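Local coordinates for protein R.Pab1 family restriction endonuclease (Campylobacter coli, PDB 7CFA) that probably cuts foreign DNA as a restriction enzyme of the R.PabI family, acting as a glycosylase that removes bases from its recognition sequence, at residues A[146-156]-A[168-178]. The protein carries 2 engineered substitutions. Sequence-based numbering, arbitrary orientation.
Sequences FNNNEFLSEII and GMLYFCFPVHL
Phe151 and Phe172 meet rim to rim, with CD2 of Phe151 3.4 Å from CZ of Phe172. Their planes differ by only 12° with the centroids 5.7 Å apart, but the contact is at the rims, neither ring lying over the face of the other. With CG anti to the backbone N (chi1 -176°), the Phe172 ring reaches along the sheet to Phe151, while Phe174 CD2 sits over one of its faces, offset toward the rim. Phe174 also lies obliquely against Phe151, its CB 3.5 Å from CD2 of that ring, and this completes an aromatic cluster. Leu178 extends the apolar patch: its CD1 touches both CB of Glu150 and CZ of Phe151.

The sheet face opposite Phe172 carries Leu152, Glu154, Ile156, Met169, Tyr171 and Cys173. CG of Glu154 packs 3.8 Å from CB of Tyr171, and the carboxylate stands nearly perpendicular to the phenol ring (86°). Its OE2 lies 3.5 Å from SG of Cys173 and forms a salt bridge with Lys24. Farther along, CG1 of Ile156 approaches the same phenol obliquely, 3.8 Å from CE1.

Three antiparallel hydrogen-bonded pairs, Leu152-Cys173, Glu154-Tyr171 and Ile156-Met169, set the antiparallel register through six backbone bonds, ranging from 2.8 Å (Cys173 N to Leu152 O) to 3.1 Å (Leu152 N to Cys173 O). They define a beta hairpin of strands 152-159 and 166-175 within the antiparallel sheet. Backbone bonds join its first strand to strand 130-145 and its second to strand 47-51, while helix 208-219 packs on the phenylalanine side, where Ile210 touches Phe146 and Phe151 and Met214 touches Phe172.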
ATOM      1  N   PHE A 146      -1.599 -24.058  -6.004  1.00 57.38           N
ATOM      2  CA  PHE A 146      -1.245 -25.368  -5.485  1.00 63.46           C
ATOM      3  C   PHE A 146      -2.065 -26.447  -6.187  1.00 73.71           C
ATOM      4  O   PHE A 146      -3.082 -26.170  -6.832  1.00 68.15           O
ATOM      5  CB  PHE A 146      -1.466 -25.424  -3.972  1.00 49.84           C
ATOM      6  CG  PHE A 146      -0.590 -24.477  -3.194  1.00 51.58           C
ATOM      7  CD1 PHE A 146      -1.042 -23.211  -2.853  1.00 49.34           C
ATOM      8  CD2 PHE A 146       0.685 -24.854  -2.804  1.00 47.66           C
ATOM      9  CE1 PHE A 146      -0.238 -22.340  -2.137  1.00 53.76           C
ATOM     10  CE2 PHE A 146       1.493 -23.988  -2.091  1.00 51.45           C
ATOM     11  CZ  PHE A 146       1.032 -22.729  -1.757  1.00 51.90           C
ATOM     12  N   ASN A 147      -1.600 -27.694  -6.069  1.00 93.80           N
ATOM     13  CA  ASN A 147      -2.302 -28.803  -6.713  1.00109.58           C
ATOM     14  C   ASN A 147      -3.746 -28.899  -6.240  1.00111.70           C
ATOM     15  O   ASN A 147      -4.631 -29.276  -7.017  1.00116.58           O
ATOM     16  CB  ASN A 147      -1.560 -30.115  -6.461  1.00121.83           C
ATOM     17  CG  ASN A 147      -0.250 -30.195  -7.223  1.00128.35           C
ATOM     18  OD1 ASN A 147      -0.132 -29.672  -8.332  1.00130.99           O
ATOM     19  ND2 ASN A 147       0.742 -30.849  -6.630  1.00128.51           N
ATOM     20  N   ASN A 148      -4.005 -28.554  -4.981  1.00112.32           N
ATOM     21  CA  ASN A 148      -5.371 -28.382  -4.502  1.00103.85           C
ATOM     22  C   ASN A 148      -5.901 -27.054  -5.027  1.00101.97           C
ATOM     23  O   ASN A 148      -5.440 -25.986  -4.610  1.00 98.13           O
ATOM     24  CB  ASN A 148      -5.405 -28.429  -2.977  1.00100.22           C
ATOM     25  CG  ASN A 148      -6.808 -28.615  -2.426  1.00106.49           C
ATOM     26  OD1 ASN A 148      -7.772 -28.047  -2.939  1.00111.66           O
ATOM     27  ND2 ASN A 148      -6.925 -29.418  -1.377  1.00108.08           N
ATOM     28  N   ASN A 149      -6.871 -27.113  -5.943  1.00105.06           N
ATOM     29  CA  ASN A 149      -7.357 -25.910  -6.610  1.00104.29           C
ATOM     30  C   ASN A 149      -8.044 -24.932  -5.663  1.00 95.80           C
ATOM     31  O   ASN A 149      -8.409 -23.834  -6.095  1.00 98.59           O
ATOM     32  CB  ASN A 149      -8.313 -26.289  -7.744  1.00110.53           C
ATOM     33  CG  ASN A 149      -7.595 -26.925  -8.921  1.00114.99           C
ATOM     34  OD1 ASN A 149      -6.433 -26.620  -9.191  1.00118.82           O
ATOM     35  ND2 ASN A 149      -8.285 -27.814  -9.626  1.00115.00           N
ATOM     36  N   GLU A 150      -8.221 -25.291  -4.391  1.00 82.90           N
ATOM     37  CA  GLU A 150      -8.813 -24.363  -3.436  1.00 75.20           C
ATOM     38  C   GLU A 150      -7.779 -23.407  -2.850  1.00 67.24           C
ATOM     39  O   GLU A 150      -8.127 -22.284  -2.469  1.00 63.76           O
ATOM     40  CB  GLU A 150      -9.506 -25.140  -2.315  1.00 82.56           C
ATOM     41  CG  GLU A 150     -10.541 -26.146  -2.799  1.00 96.35           C
ATOM     42  CD  GLU A 150     -11.834 -25.495  -3.256  1.00108.47           C
ATOM     43  OE1 GLU A 150     -12.374 -24.650  -2.512  1.00114.13           O
ATOM     44  OE2 GLU A 150     -12.312 -25.830  -4.361  1.00113.63           O
ATOM     45  N   PHE A 151      -6.519 -23.823  -2.779  1.00 55.31           N
ATOM     46  CA  PHE A 151      -5.470 -23.047  -2.132  1.00 56.68           C
ATOM     47  C   PHE A 151      -4.597 -22.345  -3.164  1.00 52.26           C
ATOM     48  O   PHE A 151      -4.297 -22.901  -4.223  1.00 57.12           O
ATOM     49  CB  PHE A 151      -4.599 -23.942  -1.246  1.00 55.58           C
ATOM     50  CG  PHE A 151      -5.324 -24.515  -0.063  1.00 58.11           C
ATOM     51  CD1 PHE A 151      -5.970 -25.736  -0.151  1.00 62.88           C
ATOM     52  CD2 PHE A 151      -5.359 -23.830   1.137  1.00 48.53           C
ATOM     53  CE1 PHE A 151      -6.636 -26.262   0.940  1.00 62.80           C
ATOM     54  CE2 PHE A 151      -6.022 -24.348   2.231  1.00 49.39           C
ATOM     55  CZ  PHE A 151      -6.663 -25.566   2.134  1.00 54.75           C
ATOM     56  N   LEU A 152      -4.193 -21.118  -2.843  1.00 46.78           N
ATOM     57  CA  LEU A 152      -3.244 -20.379  -3.661  1.00 49.79           C
ATOM     58  C   LEU A 152      -2.457 -19.445  -2.759  1.00 45.75           C
ATOM     59  O   LEU A 152      -2.886 -19.108  -1.651  1.00 48.77           O
ATOM     60  CB  LEU A 152      -3.937 -19.590  -4.783  1.00 51.96           C
ATOM     61  CG  LEU A 152      -4.818 -18.385  -4.431  1.00 53.42           C
ATOM     62  CD1 LEU A 152      -4.020 -17.083  -4.355  1.00 47.98           C
ATOM     63  CD2 LEU A 152      -5.955 -18.249  -5.430  1.00 50.30           C
ATOM     64  N   SER A 153      -1.295 -19.026  -3.247  1.00 45.12           N
ATOM     65  CA  SER A 153      -0.508 -17.996  -2.592  1.00 40.25           C
ATOM     66  C   SER A 153      -0.177 -16.916  -3.608  1.00 40.29           C
ATOM     67  O   SER A 153       0.076 -17.210  -4.781  1.00 41.25           O
ATOM     68  CB  SER A 153       0.781 -18.561  -1.979  1.00 48.31           C
ATOM     69  OG  SER A 153       1.641 -19.073  -2.978  1.00 67.81           O
ATOM     70  N   GLU A 154      -0.201 -15.666  -3.161  1.00 47.43           N
ATOM     71  CA  GLU A 154       0.116 -14.532  -4.014  1.00 46.41           C
ATOM     72  C   GLU A 154       1.219 -13.701  -3.377  1.00 46.38           C
ATOM     73  O   GLU A 154       1.200 -13.441  -2.170  1.00 45.18           O
ATOM     74  CB  GLU A 154      -1.120 -13.670  -4.283  1.00 46.87           C
ATOM     75  CG  GLU A 154      -1.933 -13.309  -3.055  1.00 68.16           C
ATOM     76  CD  GLU A 154      -3.212 -12.576  -3.414  1.00 82.95           C
ATOM     77  OE1 GLU A 154      -3.456 -12.365  -4.620  1.00 77.77           O
ATOM     78  OE2 GLU A 154      -3.974 -12.212  -2.492  1.00 86.12           O
ATOM     79  N   ILE A 155       2.182 -13.297  -4.198  1.00 41.52           N
ATOM     80  CA  ILE A 155       3.327 -12.513  -3.755  1.00 48.88           C
ATOM     81  C   ILE A 155       3.188 -11.111  -4.328  1.00 46.47           C
ATOM     82  O   ILE A 155       3.211 -10.926  -5.552  1.00 46.36           O
ATOM     83  CB  ILE A 155       4.653 -13.160  -4.181  1.00 44.74           C
ATOM     84  CG1 ILE A 155       4.762 -14.567  -3.587  1.00 44.09           C
ATOM     85  CG2 ILE A 155       5.830 -12.297  -3.749  1.00 39.44           C
ATOM     86  CD1 ILE A 155       5.969 -15.339  -4.052  1.00 45.56           C
ATOM     87  N   ILE A 156       3.035 -10.129  -3.448  1.00 49.38           N
ATOM     88  CA  ILE A 156       2.947  -8.729  -3.845  1.00 47.71           C
ATOM     89  C   ILE A 156       4.342  -8.123  -3.790  1.00 46.47           C
ATOM     90  O   ILE A 156       5.049  -8.257  -2.785  1.00 44.51           O
ATOM     91  CB  ILE A 156       1.972  -7.960  -2.937  1.00 54.37           C
ATOM     92  CG1 ILE A 156       0.595  -8.626  -2.945  1.00 59.63           C
ATOM     93  CG2 ILE A 156       1.869  -6.509  -3.377  1.00 70.74           C
ATOM     94  CD1 ILE A 156      -0.029  -8.723  -4.319  1.00 70.79           C
ATOM     95  N   GLY A 168       9.051  -8.780  -1.539  1.00 54.65           N
ATOM     96  CA  GLY A 168       7.866  -9.593  -1.767  1.00 50.28           C
ATOM     97  C   GLY A 168       7.158  -9.901  -0.457  1.00 51.21           C
ATOM     98  O   GLY A 168       7.796 -10.243   0.540  1.00 54.54           O
ATOM     99  N   MET A 169       5.835  -9.756  -0.477  1.00 53.43           N
ATOM    100  CA  MET A 169       4.971 -10.128   0.636  1.00 52.22           C
ATOM    101  C   MET A 169       4.094 -11.286   0.189  1.00 41.83           C
ATOM    102  O   MET A 169       3.338 -11.156  -0.780  1.00 41.31           O
ATOM    103  CB  MET A 169       4.113  -8.947   1.094  1.00 59.53           C
ATOM    104  CG  MET A 169       4.829  -7.954   1.997  1.00 82.00           C
ATOM    105  SD  MET A 169       6.160  -7.057   1.175  1.00100.98           S
ATOM    106  CE  MET A 169       5.244  -6.176  -0.086  1.00 98.02           C
ATOM    107  N   LEU A 170       4.197 -12.412   0.886  1.00 44.63           N
ATOM    108  CA  LEU A 170       3.459 -13.613   0.522  1.00 38.00           C
ATOM    109  C   LEU A 170       2.151 -13.668   1.298  1.00 41.19           C
ATOM    110  O   LEU A 170       2.133 -13.462   2.515  1.00 37.32           O
ATOM    111  CB  LEU A 170       4.298 -14.864   0.794  1.00 39.33           C
ATOM    112  CG  LEU A 170       3.795 -16.209   0.258  1.00 44.95           C
ATOM    113  CD1 LEU A 170       4.970 -17.098  -0.112  1.00 48.56           C
ATOM    114  CD2 LEU A 170       2.907 -16.913   1.275  1.00 38.50           C
ATOM    115  N   TYR A 171       1.061 -13.944   0.588  1.00 39.49           N
ATOM    116  CA  TYR A 171      -0.257 -14.093   1.184  1.00 43.59           C
ATOM    117  C   TYR A 171      -0.786 -15.483   0.868  1.00 44.59           C
ATOM    118  O   TYR A 171      -0.702 -15.936  -0.277  1.00 40.25           O
ATOM    119  CB  TYR A 171      -1.222 -13.021   0.673  1.00 40.06           C
ATOM    120  CG  TYR A 171      -0.842 -11.619   1.091  1.00 41.99           C
ATOM    121  CD1 TYR A 171       0.056 -10.869   0.339  1.00 46.10           C
ATOM    122  CD2 TYR A 171      -1.373 -11.047   2.240  1.00 41.20           C
ATOM    123  CE1 TYR A 171       0.411  -9.589   0.719  1.00 48.81           C
ATOM    124  CE2 TYR A 171      -1.025  -9.765   2.628  1.00 46.68           C
ATOM    125  CZ  TYR A 171      -0.133  -9.041   1.864  1.00 55.25           C
ATOM    126  OH  TYR A 171       0.218  -7.767   2.243  1.00 57.28           O
ATOM    127  N   PHE A 172      -1.316 -16.156   1.883  1.00 43.79           N
ATOM    128  CA  PHE A 172      -1.875 -17.494   1.745  1.00 39.71           C
ATOM    129  C   PHE A 172      -3.394 -17.376   1.710  1.00 40.45           C
ATOM    130  O   PHE A 172      -3.997 -16.821   2.636  1.00 38.61           O
ATOM    131  CB  PHE A 172      -1.409 -18.383   2.898  1.00 42.31           C
ATOM    132  CG  PHE A 172      -1.863 -19.809   2.795  1.00 42.33           C
ATOM    133  CD1 PHE A 172      -1.832 -20.479   1.583  1.00 38.54           C
ATOM    134  CD2 PHE A 172      -2.299 -20.488   3.921  1.00 37.15           C
ATOM    135  CE1 PHE A 172      -2.241 -21.797   1.495  1.00 42.08           C
ATOM    136  CE2 PHE A 172      -2.706 -21.803   3.840  1.00 39.67           C
ATOM    137  CZ  PHE A 172      -2.677 -22.459   2.626  1.00 45.20           C
ATOM    138  N   CYS A 173      -4.009 -17.882   0.644  1.00 37.40           N
ATOM    139  CA  CYS A 173      -5.427 -17.666   0.395  1.00 42.86           C
ATOM    140  C   CYS A 173      -6.158 -18.982   0.167  1.00 51.04           C
ATOM    141  O   CYS A 173      -5.611 -19.925  -0.415  1.00 52.41           O
ATOM    142  CB  CYS A 173      -5.639 -16.744  -0.812  1.00 49.33           C
ATOM    143  SG  CYS A 173      -4.775 -15.160  -0.694  1.00 49.75           S
ATOM    144  N   PHE A 174      -7.407 -19.024   0.617  1.00 52.47           N
ATOM    145  CA  PHE A 174      -8.272 -20.187   0.477  1.00 56.74           C
ATOM    146  C   PHE A 174      -9.701 -19.768   0.823  1.00 57.19           C
ATOM    147  O   PHE A 174      -9.901 -18.804   1.569  1.00 53.13           O
ATOM    148  CB  PHE A 174      -7.814 -21.342   1.382  1.00 55.33           C
ATOM    149  CG  PHE A 174      -7.604 -20.944   2.811  1.00 53.48           C
ATOM    150  CD1 PHE A 174      -8.653 -20.979   3.716  1.00 49.50           C
ATOM    151  CD2 PHE A 174      -6.356 -20.539   3.252  1.00 51.54           C
ATOM    152  CE1 PHE A 174      -8.459 -20.611   5.033  1.00 52.30           C
ATOM    153  CE2 PHE A 174      -6.157 -20.170   4.567  1.00 54.84           C
ATOM    154  CZ  PHE A 174      -7.209 -20.207   5.458  1.00 53.22           C
ATOM    155  N   PRO A 175     -10.701 -20.478   0.295  1.00 52.66           N
ATOM    156  CA  PRO A 175     -12.095 -20.086   0.540  1.00 54.95           C
ATOM    157  C   PRO A 175     -12.474 -20.190   2.010  1.00 52.96           C
ATOM    158  O   PRO A 175     -11.969 -21.036   2.751  1.00 56.53           O
ATOM    159  CB  PRO A 175     -12.896 -21.080  -0.309  1.00 58.10           C
ATOM    160  CG  PRO A 175     -11.937 -21.571  -1.338  1.00 55.19           C
ATOM    161  CD  PRO A 175     -10.604 -21.593  -0.662  1.00 53.28           C
ATOM    162  N   VAL A 176     -13.391 -19.309   2.421  1.00 54.01           N
ATOM    163  CA  VAL A 176     -13.865 -19.300   3.802  1.00 56.79           C
ATOM    164  C   VAL A 176     -14.669 -20.556   4.112  1.00 59.65           C
ATOM    165  O   VAL A 176     -14.644 -21.053   5.245  1.00 64.28           O
ATOM    166  CB  VAL A 176     -14.689 -18.025   4.068  1.00 62.40           C
ATOM    167  CG1 VAL A 176     -15.202 -17.999   5.503  1.00 62.80           C
ATOM    168  CG2 VAL A 176     -13.859 -16.787   3.774  1.00 58.79           C
ATOM    169  N   HIS A 177     -15.384 -21.100   3.124  1.00 60.78           N
ATOM    170  CA  HIS A 177     -16.204 -22.277   3.385  1.00 68.22           C
ATOM    171  C   HIS A 177     -15.378 -23.529   3.654  1.00 66.96           C
ATOM    172  O   HIS A 177     -15.952 -24.558   4.025  1.00 75.52           O
ATOM    173  CB  HIS A 177     -17.173 -22.522   2.223  1.00 66.34           C
ATOM    174  CG  HIS A 177     -16.502 -22.799   0.913  1.00 64.57           C
ATOM    175  ND1 HIS A 177     -15.962 -24.028   0.599  1.00 68.00           N
ATOM    176  CD2 HIS A 177     -16.298 -22.011  -0.168  1.00 64.72           C
ATOM    177  CE1 HIS A 177     -15.446 -23.981  -0.617  1.00 65.48           C
ATOM    178  NE2 HIS A 177     -15.637 -22.770  -1.105  1.00 61.90           N
ATOM    179  N   LEU A 178     -14.054 -23.472   3.486  1.00 62.59           N
ATOM    180  CA  LEU A 178     -13.203 -24.588   3.885  1.00 61.87           C
ATOM    181  C   LEU A 178     -12.987 -24.646   5.389  1.00 57.61           C
ATOM    182  O   LEU A 178     -12.558 -25.684   5.900  1.00 59.81           O
ATOM    183  CB  LEU A 178     -11.843 -24.502   3.191  1.00 69.70           C
ATOM    184  CG  LEU A 178     -11.781 -24.713   1.680  1.00 82.72           C
ATOM    185  CD1 LEU A 178     -10.333 -24.679   1.225  1.00 85.41           C
ATOM    186  CD2 LEU A 178     -12.439 -26.024   1.287  1.00 82.68           C
TER